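Local atomic coordinates of putative uncharacterized protein PH1404 (PDB entry 3AF6), a protein that probably terminates transcription in an archaeon by cutting single-stranded RNA, using a pair of zinc ions for its nuclease activity. Residues Y154-R157 with Q158-T162; K410-I413 with E414-N418; E445-I449 with G450-V454. One frame throughout, in Å; residues are numbered along the deposited sequence.

Interaction 1: residues Y154-R157 with Q158-T162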
ATOM      1  N   TYR A 154       4.899  -6.392  13.889  1.00 52.66           N
ATOM      2  CA  TYR A 154       5.847  -7.022  14.790  1.00 56.04           C
ATOM      3  C   TYR A 154       6.736  -7.965  13.997  1.00 56.00           C
ATOM      4  O   TYR A 154       7.957  -7.993  14.186  1.00 54.61           O
ATOM      5  CB  TYR A 154       5.090  -7.782  15.886  1.00 60.65           C
ATOM      6  CG  TYR A 154       5.932  -8.725  16.727  1.00 65.00           C
ATOM      7  CD1 TYR A 154       6.068 -10.074  16.377  1.00 67.15           C
ATOM      8  CD2 TYR A 154       6.564  -8.277  17.891  1.00 66.78           C
ATOM      9  CE1 TYR A 154       6.810 -10.956  17.169  1.00 69.32           C
ATOM     10  CE2 TYR A 154       7.309  -9.147  18.689  1.00 69.30           C
ATOM     11  CZ  TYR A 154       7.427 -10.485  18.326  1.00 71.22           C
ATOM     12  OH  TYR A 154       8.157 -11.348  19.119  1.00 72.29           O
ATOM     13  N   SER A 155       6.125  -8.729  13.099  1.00 56.00           N
ATOM     14  CA  SER A 155       6.882  -9.666  12.286  1.00 57.45           C
ATOM     15  C   SER A 155       7.911  -8.958  11.409  1.00 58.66           C
ATOM     16  O   SER A 155       9.070  -9.361  11.352  1.00 60.74           O
ATOM     17  CB  SER A 155       5.946 -10.488  11.412  1.00 57.26           C
ATOM     18  OG  SER A 155       6.685 -11.482  10.731  1.00 59.16           O
ATOM     19  N   ILE A 156       7.488  -7.906  10.722  1.00 58.97           N
ATOM     20  CA  ILE A 156       8.395  -7.159   9.867  1.00 59.89           C
ATOM     21  C   ILE A 156       9.570  -6.651  10.703  1.00 62.88           C
ATOM     22  O   ILE A 156      10.735  -6.836  10.347  1.00 61.83           O
ATOM     23  CB  ILE A 156       7.667  -5.966   9.211  1.00 57.45           C
ATOM     24  CG1 ILE A 156       6.575  -6.483   8.274  1.00 55.64           C
ATOM     25  CG2 ILE A 156       8.652  -5.096   8.462  1.00 56.25           C
ATOM     26  CD1 ILE A 156       5.759  -5.400   7.619  1.00 54.59           C
ATOM     27  N   ARG A 157       9.253  -6.016  11.827  1.00 67.34           N
ATOM     28  CA  ARG A 157      10.278  -5.479  12.716  1.00 70.85           C
ATOM     29  C   ARG A 157      11.246  -6.586  13.118  1.00 71.12           C
ATOM     30  O   ARG A 157      12.453  -6.382  13.187  1.00 70.35           O
ATOM     31  CB  ARG A 157       9.616  -4.866  13.953  1.00 73.41           C
ATOM     32  CG  ARG A 157      10.560  -4.051  14.824  1.00 79.83           C
ATOM     33  CD  ARG A 157       9.877  -2.780  15.340  1.00 84.26           C
ATOM     34  NE  ARG A 157       8.727  -3.064  16.196  1.00 88.13           N
ATOM     35  CZ  ARG A 157       7.888  -2.138  16.650  1.00 90.39           C
ATOM     36  NH1 ARG A 157       8.066  -0.862  16.328  1.00 91.66           N
ATOM     37  NH2 ARG A 157       6.867  -2.484  17.428  1.00 90.77           N
ATOM     38  N   GLN A 158      10.696  -7.768  13.370  1.00 72.88           N
ATOM     39  CA  GLN A 158      11.480  -8.934  13.759  1.00 74.08           C
ATOM     40  C   GLN A 158      12.449  -9.319  12.643  1.00 72.86           C
ATOM     41  O   GLN A 158      13.629  -9.568  12.887  1.00 72.25           O
ATOM     42  CB  GLN A 158      10.537 -10.110  14.051  1.00 76.92           C
ATOM     43  CG  GLN A 158      11.219 -11.376  14.555  1.00 81.68           C
ATOM     44  CD  GLN A 158      11.636 -11.280  16.015  1.00 83.89           C
ATOM     45  OE1 GLN A 158      12.423 -10.410  16.397  1.00 84.73           O
ATOM     46  NE2 GLN A 158      11.104 -12.178  16.839  1.00 84.76           N
ATOM     47  N   ILE A 159      11.936  -9.360  11.417  1.00 72.25           N
ATOM     48  CA  ILE A 159      12.735  -9.725  10.248  1.00 71.25           C
ATOM     49  C   ILE A 159      13.831  -8.711   9.960  1.00 71.77           C
ATOM     50  O   ILE A 159      14.955  -9.079   9.622  1.00 71.54           O
ATOM     51  CB  ILE A 159      11.839  -9.873   9.001  1.00 69.57           C
ATOM     52  CG1 ILE A 159      10.868 -11.034   9.209  1.00 67.39           C
ATOM     53  CG2 ILE A 159      12.691 -10.106   7.769  1.00 69.26           C
ATOM     54  CD1 ILE A 159       9.816 -11.146   8.155  1.00 68.36           C
ATOM     55  N   LEU A 160      13.504  -7.433  10.105  1.00 72.66           N
ATOM     56  CA  LEU A 160      14.471  -6.374   9.855  1.00 73.77           C
ATOM     57  C   LEU A 160      15.620  -6.333  10.858  1.00 74.97           C
ATOM     58  O   LEU A 160      16.761  -6.078  10.474  1.00 75.10           O
ATOM     59  CB  LEU A 160      13.762  -5.017   9.821  1.00 73.07           C
ATOM     60  CG  LEU A 160      13.467  -4.426   8.438  1.00 71.81           C
ATOM     61  CD1 LEU A 160      12.930  -5.492   7.504  1.00 70.78           C
ATOM     62  CD2 LEU A 160      12.478  -3.285   8.588  1.00 70.75           C
ATOM     63  N   GLN A 161      15.332  -6.585  12.134  1.00 76.49           N
ATOM     64  CA  GLN A 161      16.380  -6.552  13.149  1.00 78.44           C
ATOM     65  C   GLN A 161      17.208  -7.833  13.209  1.00 78.64           C
ATOM     66  O   GLN A 161      18.392  -7.794  13.544  1.00 78.60           O
ATOM     67  CB  GLN A 161      15.790  -6.242  14.532  1.00 80.52           C
ATOM     68  CG  GLN A 161      14.691  -7.189  14.999  1.00 85.66           C
ATOM     69  CD  GLN A 161      14.233  -6.918  16.438  1.00 88.60           C
ATOM     70  OE1 GLN A 161      13.227  -7.473  16.900  1.00 88.81           O
ATOM     71  NE2 GLN A 161      14.976  -6.069  17.152  1.00 88.73           N
ATOM     72  N   THR A 162      16.598  -8.966  12.877  1.00 78.67           N
ATOM     73  CA  THR A 162      17.320 -10.234  12.907  1.00 79.73           C
ATOM     74  C   THR A 162      17.932 -10.543  11.549  1.00 80.01           C
ATOM     75  O   THR A 162      18.307 -11.682  11.273  1.00 80.36           O
ATOM     76  CB  THR A 162      16.397 -11.408  13.309  1.00 79.67           C
ATOM     77  OG1 THR A 162      15.327 -11.520  12.366  1.00 81.17           O
ATOM     78  CG2 THR A 162      15.820 -11.187  14.701  1.00 80.22           C
TER
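The phenol ring of Tyr-154 and the amide end of Gln-158 run side by side in the same direction, their planes 54° apart. One turn of alpha-helix separates the two residues: this is an i to i+4 pair on helix 151-161 of the archaeal CPSF-KH region. In both side chains CG lies opposite the backbone N (chi1 168° for Tyr-154), which sends the pair along one flank.

A further face is apolar. Ile-156 CG2 approaches Leu-160 CD2 at 4.2 Å, and these two side chains, with Ile-159, pack on Ile-317 of helix 310-319, while Ile-156 and Leu-160 also touch Arg-285 of helix 282-301. The KH region thus leans on helices of the metallo-beta-lactamase part. The guanidinium of Arg-157 forms a salt bridge through NH2 with Glu-114.

Backbone bonds run through all four steps, the shortest from Leu-160 N to Ile-156 O at 2.8 Å. At the C-terminal end Gln-158 O is gripped twice by Thr-162, whose N (3.0 Å) and OG1 (2.6 Å) reach that oxygen from opposite faces of its carbonyl plane.

Interaction 2: residues K410-I413 with E414-N418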
ATOM      1  N   LYS A 410     -27.390   5.856   3.793  1.00 55.50           N
ATOM      2  CA  LYS A 410     -28.767   5.682   4.203  1.00 57.13           C
ATOM      3  C   LYS A 410     -29.367   4.376   3.708  1.00 57.07           C
ATOM      4  O   LYS A 410     -30.196   3.773   4.388  1.00 58.56           O
ATOM      5  CB  LYS A 410     -29.616   6.865   3.731  1.00 58.49           C
ATOM      6  CG  LYS A 410     -29.228   8.195   4.380  1.00 59.50           C
ATOM      7  CD  LYS A 410     -30.298   9.242   4.159  1.00 62.33           C
ATOM      8  CE  LYS A 410     -29.892  10.598   4.716  1.00 63.31           C
ATOM      9  NZ  LYS A 410     -31.017  11.569   4.597  1.00 63.73           N
ATOM     10  N   ARG A 411     -28.942   3.935   2.529  1.00 56.49           N
ATOM     11  CA  ARG A 411     -29.452   2.695   1.955  1.00 53.96           C
ATOM     12  C   ARG A 411     -28.886   1.504   2.734  1.00 50.96           C
ATOM     13  O   ARG A 411     -29.564   0.510   2.945  1.00 48.08           O
ATOM     14  CB  ARG A 411     -29.050   2.601   0.481  1.00 56.67           C
ATOM     15  CG  ARG A 411     -29.899   1.641  -0.334  1.00 62.79           C
ATOM     16  CD  ARG A 411     -31.013   2.360  -1.095  1.00 65.56           C
ATOM     17  NE  ARG A 411     -30.493   3.138  -2.218  1.00 68.06           N
ATOM     18  CZ  ARG A 411     -31.251   3.781  -3.104  1.00 70.02           C
ATOM     19  NH1 ARG A 411     -32.576   3.749  -3.010  1.00 69.38           N
ATOM     20  NH2 ARG A 411     -30.681   4.460  -4.093  1.00 71.14           N
ATOM     21  N   LEU A 412     -27.637   1.624   3.165  1.00 49.46           N
ATOM     22  CA  LEU A 412     -26.989   0.567   3.925  1.00 49.70           C
ATOM     23  C   LEU A 412     -27.704   0.322   5.256  1.00 51.23           C
ATOM     24  O   LEU A 412     -27.898  -0.822   5.666  1.00 51.11           O
ATOM     25  CB  LEU A 412     -25.524   0.927   4.187  1.00 48.19           C
ATOM     26  CG  LEU A 412     -24.767  -0.034   5.108  1.00 48.47           C
ATOM     27  CD1 LEU A 412     -24.659  -1.390   4.437  1.00 48.59           C
ATOM     28  CD2 LEU A 412     -23.391   0.508   5.428  1.00 48.84           C
ATOM     29  N   ILE A 413     -28.075   1.402   5.936  1.00 52.97           N
ATOM     30  CA  ILE A 413     -28.773   1.308   7.215  1.00 53.85           C
ATOM     31  C   ILE A 413     -30.175   0.778   6.984  1.00 54.72           C
ATOM     32  O   ILE A 413     -30.723   0.045   7.807  1.00 53.60           O
ATOM     33  CB  ILE A 413     -28.887   2.681   7.891  1.00 53.59           C
ATOM     34  CG1 ILE A 413     -27.509   3.151   8.336  1.00 56.40           C
ATOM     35  CG2 ILE A 413     -29.825   2.603   9.063  1.00 53.56           C
ATOM     36  CD1 ILE A 413     -26.792   2.148   9.223  1.00 57.72           C
ATOM     37  N   GLU A 414     -30.739   1.165   5.848  1.00 55.89           N
ATOM     38  CA  GLU A 414     -32.075   0.764   5.459  1.00 58.71           C
ATOM     39  C   GLU A 414     -32.141  -0.747   5.299  1.00 60.28           C
ATOM     40  O   GLU A 414     -32.884  -1.420   6.015  1.00 61.85           O
ATOM     41  CB  GLU A 414     -32.440   1.464   4.154  1.00 59.94           C
ATOM     42  CG  GLU A 414     -33.789   1.119   3.582  1.00 65.39           C
ATOM     43  CD  GLU A 414     -34.117   1.976   2.368  1.00 69.08           C
ATOM     44  OE1 GLU A 414     -35.160   1.731   1.724  1.00 70.64           O
ATOM     45  OE2 GLU A 414     -33.328   2.902   2.063  1.00 71.03           O
ATOM     46  N   VAL A 415     -31.346  -1.279   4.371  1.00 61.06           N
ATOM     47  CA  VAL A 415     -31.306  -2.717   4.107  1.00 59.76           C
ATOM     48  C   VAL A 415     -31.072  -3.548   5.370  1.00 60.07           C
ATOM     49  O   VAL A 415     -31.678  -4.607   5.542  1.00 58.94           O
ATOM     50  CB  VAL A 415     -30.212  -3.057   3.059  1.00 58.46           C
ATOM     51  CG1 VAL A 415     -29.991  -4.568   2.989  1.00 56.30           C
ATOM     52  CG2 VAL A 415     -30.635  -2.530   1.697  1.00 56.70           C
ATOM     53  N   ILE A 416     -30.192  -3.071   6.247  1.00 60.36           N
ATOM     54  CA  ILE A 416     -29.904  -3.784   7.486  1.00 62.27           C
ATOM     55  C   ILE A 416     -31.165  -3.910   8.346  1.00 64.94           C
ATOM     56  O   ILE A 416     -31.466  -4.988   8.861  1.00 65.18           O
ATOM     57  CB  ILE A 416     -28.791  -3.077   8.298  1.00 59.93           C
ATOM     58  CG1 ILE A 416     -27.450  -3.244   7.587  1.00 59.43           C
ATOM     59  CG2 ILE A 416     -28.711  -3.653   9.704  1.00 59.41           C
ATOM     60  CD1 ILE A 416     -26.298  -2.560   8.288  1.00 59.13           C
ATOM     61  N   HIS A 417     -31.906  -2.814   8.491  1.00 67.33           N
ATOM     62  CA  HIS A 417     -33.126  -2.830   9.290  1.00 69.64           C
ATOM     63  C   HIS A 417     -34.168  -3.787   8.729  1.00 70.43           C
ATOM     64  O   HIS A 417     -34.743  -4.583   9.470  1.00 70.91           O
ATOM     65  CB  HIS A 417     -33.707  -1.421   9.394  1.00 71.33           C
ATOM     66  CG  HIS A 417     -32.962  -0.536  10.343  1.00 73.48           C
ATOM     67  ND1 HIS A 417     -33.114   0.834  10.360  1.00 74.11           N
ATOM     68  CD2 HIS A 417     -32.058  -0.827  11.307  1.00 74.48           C
ATOM     69  CE1 HIS A 417     -32.332   1.349  11.294  1.00 74.59           C
ATOM     70  NE2 HIS A 417     -31.681   0.361  11.883  1.00 75.94           N
ATOM     71  N   ASN A 418     -34.405  -3.711   7.424  1.00 70.98           N
ATOM     72  CA  ASN A 418     -35.374  -4.580   6.765  1.00 72.15           C
ATOM     73  C   ASN A 418     -34.911  -6.032   6.758  1.00 73.24           C
ATOM     74  O   ASN A 418     -35.655  -6.927   6.344  1.00 74.56           O
ATOM     75  CB  ASN A 418     -35.601  -4.119   5.326  1.00 73.18           C
ATOM     76  CG  ASN A 418     -36.299  -2.780   5.249  1.00 75.23           C
ATOM     77  OD1 ASN A 418     -35.809  -1.779   5.776  1.00 75.71           O
ATOM     78  ND2 ASN A 418     -37.454  -2.752   4.591  1.00 75.10           N
TER
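Ile-413 and His-417 project in the same direction from successive turns of helix 405-420, and the imidazole lies over the backbone of the earlier residue. Ile-413 O sits 3.4 Å above one face of the His-417 ring, displaced toward its rim, while the branch methyl CG2 of Ile-413 meets His-417 CE1 at 3.6 Å. The ring gets there because CG of His-417 stands beside its own backbone N, opposite the carbonyl carbon (chi1 -76°), which turns it back toward the preceding turn. The same Ile-413 O accepts the ordinary helical bond from His-417 N at 3.2 Å, so one carbonyl serves both the backbone and the ring face.

The side chains of a second pair, Arg-411 and Glu-414, run alongside one another, the guanidinium and carboxylate planes 33° apart. Here it is the aliphatic part of the arginine that faces the acid: Arg-411 CD lies 4.0 Å from Glu-414 OE2, whereas Arg-411 NE is 5.1 Å from that oxygen, and the guanidinium makes its salt bridge with Glu-407 instead.

On the buried side Leu-412 CG approaches Ile-416 CD1 at 4.3 Å. Leu-412, Val-415 and Ile-416 lay their branches on strands 425-429 and 544-547, placing the helix against the parallel sheet of the beta-CASP domain, while Ile-413 and His-417 turn to helix 435-447.

The helix is therefore amphipathic, with apolar side chains against the sheet and Lys-410 and Glu-414 toward solvent. Glu-414 probably feels Arg-411 as a nearby positive field without a direct bond.

Interaction 3: residues E445-I449 with G450-V454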
ATOM      1  N   GLU A 445     -20.038   5.494  13.397  1.00 62.28           N
ATOM      2  CA  GLU A 445     -20.572   6.811  13.705  1.00 64.69           C
ATOM      3  C   GLU A 445     -22.062   6.632  13.893  1.00 66.03           C
ATOM      4  O   GLU A 445     -22.704   7.349  14.658  1.00 68.11           O
ATOM      5  CB  GLU A 445     -20.327   7.809  12.571  1.00 65.21           C
ATOM      6  CG  GLU A 445     -20.986   9.175  12.815  1.00 64.80           C
ATOM      7  CD  GLU A 445     -20.465  10.260  11.891  1.00 66.09           C
ATOM      8  OE1 GLU A 445     -20.705  10.172  10.668  1.00 66.21           O
ATOM      9  OE2 GLU A 445     -19.810  11.204  12.389  1.00 67.26           O
ATOM     10  N   TYR A 446     -22.610   5.663  13.180  1.00 65.83           N
ATOM     11  CA  TYR A 446     -24.025   5.384  13.270  1.00 67.96           C
ATOM     12  C   TYR A 446     -24.300   4.674  14.584  1.00 68.58           C
ATOM     13  O   TYR A 446     -25.423   4.685  15.085  1.00 69.21           O
ATOM     14  CB  TYR A 446     -24.451   4.507  12.100  1.00 69.92           C
ATOM     15  CG  TYR A 446     -25.875   4.046  12.186  1.00 72.76           C
ATOM     16  CD1 TYR A 446     -26.928   4.947  12.058  1.00 74.08           C
ATOM     17  CD2 TYR A 446     -26.171   2.708  12.422  1.00 75.31           C
ATOM     18  CE1 TYR A 446     -28.251   4.524  12.169  1.00 77.89           C
ATOM     19  CE2 TYR A 446     -27.487   2.269  12.533  1.00 78.20           C
ATOM     20  CZ  TYR A 446     -28.524   3.179  12.410  1.00 78.85           C
ATOM     21  OH  TYR A 446     -29.827   2.742  12.561  1.00 79.73           O
ATOM     22  N   ALA A 447     -23.264   4.051  15.134  1.00 68.09           N
ATOM     23  CA  ALA A 447     -23.383   3.333  16.397  1.00 67.34           C
ATOM     24  C   ALA A 447     -23.526   4.302  17.572  1.00 66.30           C
ATOM     25  O   ALA A 447     -24.389   4.124  18.428  1.00 65.56           O
ATOM     26  CB  ALA A 447     -22.164   2.441  16.601  1.00 66.34           C
ATOM     27  N   ARG A 448     -22.674   5.323  17.591  1.00 65.20           N
ATOM     28  CA  ARG A 448     -22.659   6.332  18.643  1.00 65.24           C
ATOM     29  C   ARG A 448     -23.926   7.164  18.782  1.00 65.88           C
ATOM     30  O   ARG A 448     -24.012   8.006  19.675  1.00 66.30           O
ATOM     31  CB  ARG A 448     -21.477   7.278  18.447  1.00 65.12           C
ATOM     32  CG  ARG A 448     -20.129   6.637  18.693  1.00 65.98           C
ATOM     33  CD  ARG A 448     -19.009   7.590  18.341  1.00 66.35           C
ATOM     34  NE  ARG A 448     -19.182   8.128  16.995  1.00 68.82           N
ATOM     35  CZ  ARG A 448     -18.246   8.800  16.335  1.00 70.21           C
ATOM     36  NH1 ARG A 448     -17.063   9.014  16.897  1.00 72.57           N
ATOM     37  NH2 ARG A 448     -18.494   9.264  15.117  1.00 69.46           N
ATOM     38  N   ILE A 449     -24.900   6.951  17.906  1.00 66.07           N
ATOM     39  CA  ILE A 449     -26.145   7.703  18.002  1.00 66.54           C
ATOM     40  C   ILE A 449     -27.333   6.757  18.160  1.00 67.83           C
ATOM     41  O   ILE A 449     -28.485   7.136  17.944  1.00 67.96           O
ATOM     42  CB  ILE A 449     -26.345   8.645  16.774  1.00 65.85           C
ATOM     43  CG1 ILE A 449     -26.584   7.843  15.488  1.00 63.66           C
ATOM     44  CG2 ILE A 449     -25.124   9.550  16.630  1.00 66.76           C
ATOM     45  CD1 ILE A 449     -28.050   7.560  15.192  1.00 58.69           C
ATOM     46  N   GLY A 450     -27.038   5.520  18.546  1.00 68.81           N
ATOM     47  CA  GLY A 450     -28.085   4.538  18.756  1.00 72.20           C
ATOM     48  C   GLY A 450     -28.722   3.989  17.496  1.00 74.14           C
ATOM     49  O   GLY A 450     -29.820   4.406  17.102  1.00 74.24           O
ATOM     50  N   GLY A 451     -28.033   3.042  16.867  1.00 75.52           N
ATOM     51  CA  GLY A 451     -28.550   2.432  15.656  1.00 76.55           C
ATOM     52  C   GLY A 451     -28.015   1.025  15.473  1.00 77.06           C
ATOM     53  O   GLY A 451     -28.613   0.199  14.778  1.00 77.51           O
ATOM     54  N   ILE A 452     -26.882   0.748  16.110  1.00 77.04           N
ATOM     55  CA  ILE A 452     -26.250  -0.560  16.010  1.00 76.66           C
ATOM     56  C   ILE A 452     -26.742  -1.524  17.087  1.00 76.14           C
ATOM     57  O   ILE A 452     -26.130  -1.655  18.151  1.00 75.65           O
ATOM     58  CB  ILE A 452     -24.708  -0.423  16.090  1.00 76.32           C
ATOM     59  CG1 ILE A 452     -24.213   0.439  14.928  1.00 75.55           C
ATOM     60  CG2 ILE A 452     -24.043  -1.791  16.041  1.00 76.03           C
ATOM     61  CD1 ILE A 452     -24.573  -0.114  13.566  1.00 75.46           C
ATOM     62  N   GLU A 453     -27.854  -2.197  16.803  1.00 75.53           N
ATOM     63  CA  GLU A 453     -28.433  -3.161  17.738  1.00 74.66           C
ATOM     64  C   GLU A 453     -27.658  -4.480  17.660  1.00 72.91           C
ATOM     65  O   GLU A 453     -26.872  -4.798  18.556  1.00 72.24           O
ATOM     66  CB  GLU A 453     -29.912  -3.396  17.408  1.00 75.77           C
ATOM     67  CG  GLU A 453     -30.872  -3.221  18.593  1.00 77.30           C
ATOM     68  CD  GLU A 453     -30.973  -1.778  19.082  1.00 78.40           C
ATOM     69  OE1 GLU A 453     -31.247  -0.887  18.250  1.00 78.95           O
ATOM     70  OE2 GLU A 453     -30.791  -1.532  20.296  1.00 77.68           O
ATOM     71  N   VAL A 454     -27.878  -5.243  16.590  1.00 70.71           N
ATOM     72  CA  VAL A 454     -27.189  -6.518  16.400  1.00 68.25           C
ATOM     73  C   VAL A 454     -25.677  -6.305  16.350  1.00 67.40           C
ATOM     74  O   VAL A 454     -25.210  -5.205  16.074  1.00 66.55           O
ATOM     75  CB  VAL A 454     -27.646  -7.213  15.104  1.00 67.74           C
ATOM     76  CG1 VAL A 454     -29.089  -7.670  15.241  1.00 65.92           C
ATOM     77  CG2 VAL A 454     -27.502  -6.262  13.930  1.00 67.17           C
TER
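Tyr-446 lays its phenol ring obliquely across the backbone of Gly-451, with CE2 at 3.2 Å from Gly-451 C and CZ at 3.3 Å from Gly-451 CA. With no side chain on this glycine, its CA and carbonyl themselves meet the ring. The ring arrives there because CG of Tyr-446 is opposite the backbone N (chi1 174°), carrying the phenol out of helix 435-447 and over the chain that follows.

Ile-452 takes a different part of the same ring. Its CD1 comes in at the edge, near the ring plane, 3.4 Å from Tyr-446 CD2, and the two side chains are set at a slant to each other. The neighbouring methylene also touches Ala-447, with Ile-452 CG1 at 3.3 Å from Ala-447 CB, so one isoleucine branch bridges two consecutive residues.

What brings these groups together is the way the chain reverses after the helix. A type I beta turn runs from Ala-447 to Gly-450 and is closed by Gly-450 N donating to Ala-447 O over 3.0 Å; the donor stands 53° out of the carbonyl plane and does not lie on a lone pair. Gly-450 then adopts a positive phi of 74°, and the chain heads for strand 456-459 of the beta-CASP sheet. On the flank away from the tyrosine, Arg-448 NH2 bridges to Glu-445 OE2 at 3.6 Å, and that acid has a second partner in Arg-374.

The contact across the turn is thus mostly one of carbon surfaces, with a single backbone bond fixing the reversal. The charged groups of Glu-445 and Arg-448 are kept apart from it, and Glu-445, paired with two arginines, would probably remain ionised.

Overall arrangement
Interactions 2 and 3 belong to one neighbourhood of the beta-CASP domain, their centres about 12 Å apart. They meet where helix 405-420 packs on helix 435-447: Ile-413 CD1 lies 3.3 Å from Tyr-446 CD2, and His-417 NE2 is 3.1 Å from Tyr-446 OH. Interaction 1 stands apart in the KH region, with centres about 43 and 39 Å from the other two. Interaction 2 is partly buried, with its apolar side against the sheet; interactions 1 and 3 are surface contacts. The two helical examples rest on repeated backbone bonds, whereas 445-454 uses one turn-closing bond and lets an aromatic ring lie against the Gly-451 backbone.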